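Long-range contacts in holo-[acyl-carrier-protein] synthase (Helicobacter pylori, PDB 5XUK), which belongs to the 4'-phosphopantetheinyl transferase superfamily and binds coenzyme A in an assembly of three protein chains: residues A[4-9]-A[107-112]; A[44-49]-A[99-104]. One frame throughout, in Å; residues are numbered along the deposited sequence.

Contact 1: A[4-9]-A[107-112]; sequences IDIVSI and FAIAVV. With COA (coenzyme A), chain B.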
loop_
_atom_site.group_PDB
_atom_site.type_symbol
_atom_site.label_atom_id
_atom_site.label_comp_id
_atom_site.label_asym_id
_atom_site.label_seq_id
_atom_site.Cartn_x
_atom_site.Cartn_y
_atom_site.Cartn_z
ATOM N N ILE A 4 2.805 -3.891 -5.019
ATOM C CA ILE A 4 3.131 -3.326 -3.700
ATOM C C ILE A 4 4.239 -4.147 -3.157
ATOM O O ILE A 4 4.375 -5.298 -3.527
ATOM C CB ILE A 4 1.915 -3.339 -2.689
ATOM C CG1 ILE A 4 2.184 -2.459 -1.478
ATOM C CG2 ILE A 4 1.572 -4.732 -2.174
ATOM C CD1 ILE A 4 0.917 -2.026 -0.743
ATOM N N ASP A 5 5.030 -3.573 -2.270
ATOM C CA ASP A 5 6.147 -4.298 -1.676
ATOM C C ASP A 5 6.543 -3.673 -0.363
ATOM O O ASP A 5 6.528 -2.454 -0.218
ATOM C CB ASP A 5 7.343 -4.258 -2.638
ATOM C CG ASP A 5 8.245 -5.438 -2.481
ATOM O OD1 ASP A 5 7.902 -6.502 -3.031
ATOM O OD2 ASP A 5 9.291 -5.321 -1.813
ATOM N N ILE A 6 6.914 -4.494 0.595
ATOM C CA ILE A 6 7.320 -4.004 1.905
ATOM C C ILE A 6 8.645 -4.657 2.163
ATOM O O ILE A 6 8.790 -5.846 1.931
ATOM C CB ILE A 6 6.293 -4.350 3.021
ATOM C CG1 ILE A 6 6.803 -3.890 4.385
ATOM C CG2 ILE A 6 5.996 -5.843 3.066
ATOM C CD1 ILE A 6 5.688 -3.723 5.411
ATOM N N VAL A 7 9.628 -3.865 2.572
ATOM C CA VAL A 7 10.991 -4.357 2.752
ATOM C C VAL A 7 11.491 -3.913 4.104
ATOM O O VAL A 7 11.210 -2.786 4.536
ATOM C CB VAL A 7 11.927 -3.823 1.633
ATOM C CG1 VAL A 7 13.386 -4.080 1.955
ATOM C CG2 VAL A 7 11.567 -4.446 0.294
ATOM N N SER A 8 12.208 -4.801 4.780
ATOM C CA SER A 8 12.941 -4.455 5.988
ATOM C C SER A 8 14.172 -3.637 5.610
ATOM O O SER A 8 15.013 -4.095 4.804
ATOM C CB SER A 8 13.394 -5.716 6.700
ATOM O OG SER A 8 14.290 -5.413 7.760
ATOM N N ILE A 9 14.269 -2.435 6.182
ATOM C CA ILE A 9 15.393 -1.553 5.923
ATOM C C ILE A 9 16.667 -2.203 6.430
ATOM O O ILE A 9 17.665 -2.263 5.713
ATOM C CB ILE A 9 15.213 -0.176 6.587
ATOM C CG1 ILE A 9 14.047 0.567 5.926
ATOM C CG2 ILE A 9 16.500 0.625 6.462
ATOM C CD1 ILE A 9 13.805 1.975 6.431
ATOM N N PHE A 107 10.961 0.022 8.206
ATOM C CA PHE A 107 10.316 -0.491 7.003
ATOM C C PHE A 107 10.193 0.523 5.914
ATOM O O PHE A 107 9.871 1.678 6.172
ATOM C CB PHE A 107 8.895 -0.975 7.313
ATOM C CG PHE A 107 8.856 -2.294 7.989
ATOM C CD1 PHE A 107 9.045 -3.460 7.261
ATOM C CD2 PHE A 107 8.649 -2.379 9.361
ATOM C CE1 PHE A 107 9.014 -4.697 7.894
ATOM C CE2 PHE A 107 8.620 -3.610 10.000
ATOM C CZ PHE A 107 8.806 -4.769 9.266
ATOM N N ALA A 108 10.400 0.056 4.690
ATOM C CA ALA A 108 10.093 0.825 3.493
ATOM C C ALA A 108 8.996 0.103 2.756
ATOM O O ALA A 108 9.002 -1.120 2.706
ATOM C CB ALA A 108 11.328 0.937 2.582
ATOM N N ILE A 109 8.099 0.854 2.129
ATOM C CA ILE A 109 7.124 0.262 1.251
ATOM C C ILE A 109 6.886 1.136 0.072
ATOM O O ILE A 109 7.042 2.356 0.150
ATOM C CB ILE A 109 5.749 0.047 1.941
ATOM C CG1 ILE A 109 5.195 1.344 2.496
ATOM C CG2 ILE A 109 5.890 -0.923 3.098
ATOM C CD1 ILE A 109 3.789 1.172 3.035
ATOM N N ALA A 110 6.443 0.503 -1.006
ATOM C CA ALA A 110 6.229 1.163 -2.273
ATOM C C ALA A 110 5.060 0.504 -2.949
ATOM O O ALA A 110 4.791 -0.672 -2.732
ATOM C CB ALA A 110 7.483 1.013 -3.159
ATOM N N VAL A 111 4.445 1.246 -3.848
ATOM C CA VAL A 111 3.299 0.787 -4.613
ATOM C C VAL A 111 3.381 1.423 -5.986
ATOM O O VAL A 111 3.875 2.540 -6.134
ATOM C CB VAL A 111 1.962 1.213 -3.943
ATOM C CG1 VAL A 111 1.756 2.729 -4.047
ATOM C CG2 VAL A 111 0.808 0.431 -4.551
ATOM N N VAL A 112 2.933 0.686 -6.991
ATOM C CA VAL A 112 2.954 1.149 -8.374
ATOM C C VAL A 112 1.645 0.774 -9.010
ATOM O O VAL A 112 1.166 -0.350 -8.820
ATOM C CB VAL A 112 4.112 0.497 -9.168
ATOM C CG1 VAL A 112 4.011 0.816 -10.657
ATOM C CG2 VAL A 112 5.451 0.942 -8.602
HETATM N N1A COA B . 3.438 -10.903 -10.194
HETATM C C2A COA B . 2.796 -10.325 -9.156
HETATM N N3A COA B . 2.961 -10.727 -7.883
HETATM C C4A COA B . 3.776 -11.755 -7.592
HETATM C C5A COA B . 4.504 -12.431 -8.674
HETATM C C6A COA B . 4.290 -11.933 -10.044
HETATM N N6A COA B . 4.924 -12.490 -11.109
HETATM N N7A COA B . 5.229 -13.404 -8.099
HETATM C C8A COA B . 5.012 -13.364 -6.756
HETATM N N9A COA B . 4.126 -12.373 -6.469
HETATM C C1B COA B . 3.608 -12.037 -5.138
HETATM C C2B COA B . 3.002 -13.289 -4.494
HETATM O O2B COA B . 1.673 -13.065 -4.024
HETATM C C3B COA B . 3.896 -13.603 -3.318
HETATM O O3B COA B . 3.197 -14.016 -2.148
HETATM P P3B COA B . 2.619 -15.525 -1.961
HETATM O O7A COA B . 3.608 -16.405 -2.699
HETATM O O8A COA B . 2.678 -15.764 -0.475
HETATM O O9A COA B . 1.235 -15.406 -2.574
HETATM C C4B COA B . 4.561 -12.272 -3.069
HETATM O O4B COA B . 4.690 -11.611 -4.325
HETATM C C5B COA B . 5.902 -12.421 -2.393
HETATM O O5B COA B . 5.906 -11.356 -1.469
HETATM P P1A COA B . 7.217 -10.553 -1.113
HETATM O O1A COA B . 7.857 -11.434 -0.060
HETATM O O2A COA B . 6.929 -9.097 -0.836
HETATM O O3A COA B . 7.946 -10.558 -2.522
HETATM P P2A COA B . 9.530 -10.346 -2.611
HETATM O O4A COA B . 9.853 -8.865 -2.469
HETATM O O5A COA B . 10.174 -11.347 -1.668
HETATM O O6A COA B . 9.757 -10.838 -4.139
HETATM C CBP COA B . 9.321 -11.095 -6.541
HETATM C CCP COA B . 8.727 -10.894 -5.143
HETATM C CDP COA B . 8.578 -12.200 -7.277
HETATM C CEP COA B . 9.175 -9.806 -7.338
HETATM C CAP COA B . 10.797 -11.507 -6.384
HETATM O OAP COA B . 10.874 -12.911 -6.113
HETATM C C9P COA B . 11.656 -11.217 -7.576
HETATM O O9P COA B . 11.270 -11.465 -8.708
HETATM N N8P COA B . 12.855 -10.700 -7.294
#
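Ile6 and Ile109 press together more tightly than ordinary van der Waals contact: Ile6 CG1 lies 3.4 Å from Ile109 CG2. They form a non-hydrogen-bonded pair of two antiparallel strands, where the backbones come close. A near-trans chi1 of 177° swings Ile6 CG1 over Ile109 and on to the Phe107 ring, Ile6 CG1 to Phe107 CD1 being 3.7 Å. Ile109 touches with its CG2 branch, while its CG1 arm leads away from the strand; Ile109 also packs on Ile4 of the third subunit. The backbone register is fixed by four hydrogen bonds in two reciprocal pairs, Asp5 with Ala110 and Val7 with Ala108. The Val7 N to Ala108 O bond is the shortest, at 2.8 Å and 167° at the hydrogen; Asp5 N to Ala110 O, at 2.9 Å, is more bent, 143°. Asp5, on the sheet face shared with Val7, Ala108 and Ala110, directs its carboxylate to a salt bridge of OD1 with Lys55, beside a coenzyme A whose O4A is 3.1 Å from Asp5 OD1. Strand 107-114 runs between strands 2-8 and 97-104. Helix 40-56 packs on the face bearing Asp5, and Ser8 caps helix 9-15 through Arg11 N.

Contact 2: A[44-49]-A[99-104]; sequences AGFFAL and ASISHD. With COA (coenzyme A), chain C.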
loop_
_atom_site.group_PDB
_atom_site.type_symbol
_atom_site.label_atom_id
_atom_site.label_comp_id
_atom_site.label_asym_id
_atom_site.label_seq_id
_atom_site.Cartn_x
_atom_site.Cartn_y
_atom_site.Cartn_z
ATOM N N ALA A 44 16.519 0.898 0.495
ATOM C CA ALA A 44 15.342 0.049 0.767
ATOM C C ALA A 44 14.125 0.482 -0.052
ATOM O O ALA A 44 13.501 -0.347 -0.688
ATOM C CB ALA A 44 15.032 0.044 2.246
ATOM N N GLY A 45 13.865 1.789 -0.121
ATOM C CA GLY A 45 12.727 2.331 -0.848
ATOM C C GLY A 45 12.727 2.139 -2.342
ATOM O O GLY A 45 11.692 1.791 -2.926
ATOM N N PHE A 46 13.875 2.382 -2.986
ATOM C CA PHE A 46 14.001 2.153 -4.424
ATOM C C PHE A 46 13.907 0.669 -4.702
ATOM O O PHE A 46 13.310 0.253 -5.677
ATOM C CB PHE A 46 15.323 2.721 -4.988
ATOM C CG PHE A 46 15.345 4.228 -5.112
ATOM C CD1 PHE A 46 14.428 5.036 -4.418
ATOM C CD2 PHE A 46 16.315 4.852 -5.900
ATOM C CE1 PHE A 46 14.458 6.423 -4.538
ATOM C CE2 PHE A 46 16.358 6.237 -6.013
ATOM C CZ PHE A 46 15.431 7.025 -5.330
ATOM N N PHE A 47 14.491 -0.134 -3.848
ATOM C CA PHE A 47 14.363 -1.575 -3.990
ATOM C C PHE A 47 12.883 -1.975 -3.948
ATOM O O PHE A 47 12.412 -2.718 -4.803
ATOM C CB PHE A 47 15.113 -2.280 -2.868
ATOM C CG PHE A 47 15.189 -3.768 -3.044
ATOM C CD1 PHE A 47 16.207 -4.339 -3.804
ATOM C CD2 PHE A 47 14.229 -4.605 -2.464
ATOM C CE1 PHE A 47 16.271 -5.711 -3.978
ATOM C CE2 PHE A 47 14.290 -5.986 -2.636
ATOM C CZ PHE A 47 15.314 -6.539 -3.389
ATOM N N ALA A 48 12.149 -1.437 -2.968
ATOM C CA ALA A 48 10.752 -1.793 -2.770
ATOM C C ALA A 48 9.949 -1.337 -3.984
ATOM O O ALA A 48 9.065 -2.055 -4.478
ATOM C CB ALA A 48 10.225 -1.175 -1.475
ATOM N N LEU A 49 10.301 -0.173 -4.511
ATOM C CA LEU A 49 9.593 0.371 -5.670
ATOM C C LEU A 49 9.825 -0.442 -6.931
ATOM O O LEU A 49 8.954 -0.509 -7.792
ATOM C CB LEU A 49 10.019 1.828 -5.901
ATOM C CG LEU A 49 9.452 2.558 -7.111
ATOM C CD1 LEU A 49 7.949 2.557 -7.014
ATOM C CD2 LEU A 49 9.985 3.984 -7.171
ATOM N N ALA A 99 3.792 5.923 -9.148
ATOM C CA ALA A 99 4.526 5.301 -8.046
ATOM C C ALA A 99 4.463 6.113 -6.760
ATOM O O ALA A 99 4.144 7.299 -6.797
ATOM C CB ALA A 99 5.976 5.098 -8.451
ATOM N N SER A 100 4.750 5.465 -5.620
ATOM C CA SER A 100 4.899 6.169 -4.356
ATOM C C SER A 100 5.696 5.337 -3.379
ATOM O O SER A 100 5.620 4.122 -3.399
ATOM C CB SER A 100 3.514 6.495 -3.762
ATOM O OG SER A 100 3.618 7.260 -2.573
ATOM N N ILE A 101 6.426 5.999 -2.490
ATOM C CA ILE A 101 7.238 5.361 -1.479
ATOM C C ILE A 101 7.016 5.979 -0.109
ATOM O O ILE A 101 6.747 7.170 0.014
ATOM C CB ILE A 101 8.744 5.558 -1.765
ATOM C CG1 ILE A 101 9.142 4.891 -3.076
ATOM C CG2 ILE A 101 9.582 4.982 -0.622
ATOM C CD1 ILE A 101 10.469 5.412 -3.614
ATOM N N SER A 102 7.231 5.184 0.930
ATOM C CA SER A 102 7.253 5.691 2.280
ATOM C C SER A 102 8.106 4.774 3.123
ATOM O O SER A 102 8.259 3.589 2.816
ATOM C CB SER A 102 5.809 5.714 2.840
ATOM O OG SER A 102 5.794 5.809 4.274
ATOM N N HIS A 103 8.648 5.322 4.196
ATOM C CA HIS A 103 9.378 4.541 5.195
ATOM C C HIS A 103 9.155 5.092 6.560
ATOM O O HIS A 103 9.048 6.295 6.743
ATOM C CB HIS A 103 10.881 4.492 4.919
ATOM C CG HIS A 103 11.396 5.630 4.083
ATOM N ND1 HIS A 103 11.630 6.853 4.593
ATOM C CD2 HIS A 103 11.747 5.687 2.722
ATOM C CE1 HIS A 103 12.095 7.664 3.608
ATOM N NE2 HIS A 103 12.164 6.942 2.463
ATOM N N ASP A 104 9.071 4.198 7.529
ATOM C CA ASP A 104 9.094 4.567 8.920
ATOM C C ASP A 104 9.381 3.313 9.723
ATOM O O ASP A 104 8.970 2.203 9.344
ATOM C CB ASP A 104 7.752 5.185 9.356
ATOM C CG ASP A 104 7.890 6.151 10.545
ATOM O OD1 ASP A 104 8.975 6.221 11.170
ATOM O OD2 ASP A 104 6.892 6.839 10.857
HETATM N N1A COA C . 5.271 13.808 -4.019
HETATM C C2A COA C . 5.256 12.462 -3.916
HETATM N N3A COA C . 6.111 11.784 -3.130
HETATM C C4A COA C . 7.046 12.433 -2.418
HETATM C C5A COA C . 7.121 13.898 -2.487
HETATM C C6A COA C . 6.146 14.583 -3.354
HETATM N N6A COA C . 6.133 15.936 -3.477
HETATM N N7A COA C . 8.134 14.268 -1.686
HETATM C C8A COA C . 8.670 13.149 -1.127
HETATM N N9A COA C . 8.012 12.052 -1.587
HETATM C C1B COA C . 8.316 10.658 -1.248
HETATM C C2B COA C . 9.792 10.369 -1.547
HETATM O O2B COA C . 9.962 9.212 -2.365
HETATM C C3B COA C . 10.428 10.121 -0.200
HETATM O O3B COA C . 11.371 9.053 -0.189
HETATM P P3B COA C . 12.889 9.221 -0.744
HETATM O O7A COA C . 13.252 10.659 -0.432
HETATM O O8A COA C . 13.699 8.261 0.088
HETATM O O9A COA C . 12.725 8.872 -2.212
HETATM C C4B COA C . 9.234 9.754 0.645
HETATM O O4B COA C . 8.111 10.475 0.144
HETATM C C5B COA C . 9.458 10.046 2.109
HETATM O O5B COA C . 8.867 8.935 2.744
HETATM P P1A COA C . 8.105 9.056 4.120
HETATM O O1A COA C . 9.240 8.992 5.121
HETATM O O2A COA C . 6.940 8.101 4.205
HETATM O O3A COA C . 7.440 10.487 3.953
HETATM P P2A COA C . 6.996 11.326 5.242
HETATM O O4A COA C . 5.669 10.789 5.764
HETATM O O5A COA C . 8.194 11.394 6.173
HETATM O O6A COA C . 6.792 12.771 4.536
HETATM C CBP COA C . 6.115 14.400 2.831
HETATM C CCP COA C . 6.579 12.971 3.126
HETATM C CDP COA C . 6.917 14.990 1.681
HETATM C CEP COA C . 4.647 14.378 2.427
HETATM C CAP COA C . 6.348 15.255 4.091
HETATM O OAP COA C . 7.716 15.673 4.136
HETATM C C9P COA C . 5.486 16.476 4.186
HETATM O O9P COA C . 5.306 17.198 3.217
HETATM N N8P COA C . 4.968 16.708 5.394
#
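One wall of the coenzyme A pocket is built here, where Phe46 of helix 40-56 meets Ile101 of strand 97-104, both residues lining the ligand site. Phe46 CD1 comes within 4.1 Å of Ile101 CD1, the two side chains crossing at about a right angle. The same methyl also touches Leu49, with Ile101 CD1 3.9 Å from Leu49 CD2. The other Leu49 branch reaches Ala99, further back along the strand, CD1 standing 3.5 Å from Ala99 CB; holding CG anti to the backbone N (chi1 177°) extends this fork toward the sheet. At Gly45 the backbone approaches closely, Gly45 CA being 4.1 Å from Ile101 CG2. This is helix-on-sheet packing in the 4'-phosphopantetheinyl transferase fold, with axes of the two segments 8.6 Å apart at 139°. The CB atoms of Ala99 and Ile101 point toward the helix, those of Ser100 and Ser102 away; the His103 ring goes to coenzyme A instead. Ser102 OG donates to coenzyme A O2A at 2.6 Å, and His103 N gives that oxygen a second bond. His103 NE2 donates to O8A at 3.1 Å and 160°, in its ring plane, while coenzyme A O5B lies over one ring face. Lys55 and Ile61 of the third subunit bind this ligand.

In the fold
Contacts 1 and 2 have centres only 5 Å apart and meet in the three-stranded antiparallel sheet ordered 2-8, 107-114, 97-104. Along the chain their segments come as 4-9, 44-49, 99-104 and 107-112, so contact 2 falls wholly between the two halves of contact 1. Strands 97-104 and 107-114 are consecutive and joined by backbone bonds, Ile109 N to Ser102 O measuring 2.8 Å. Helix 40-56, which supplies half of contact 2, also packs on the central strand of contact 1, with Leu49 CA 3.3 Å from Ala110 CB. The outer strands each adjoin a coenzyme A at a different subunit interface: Asp5 lies beside one, Ser102 and His103 bind another. This chain thus contributes to two ligand sites, as its copies probably do.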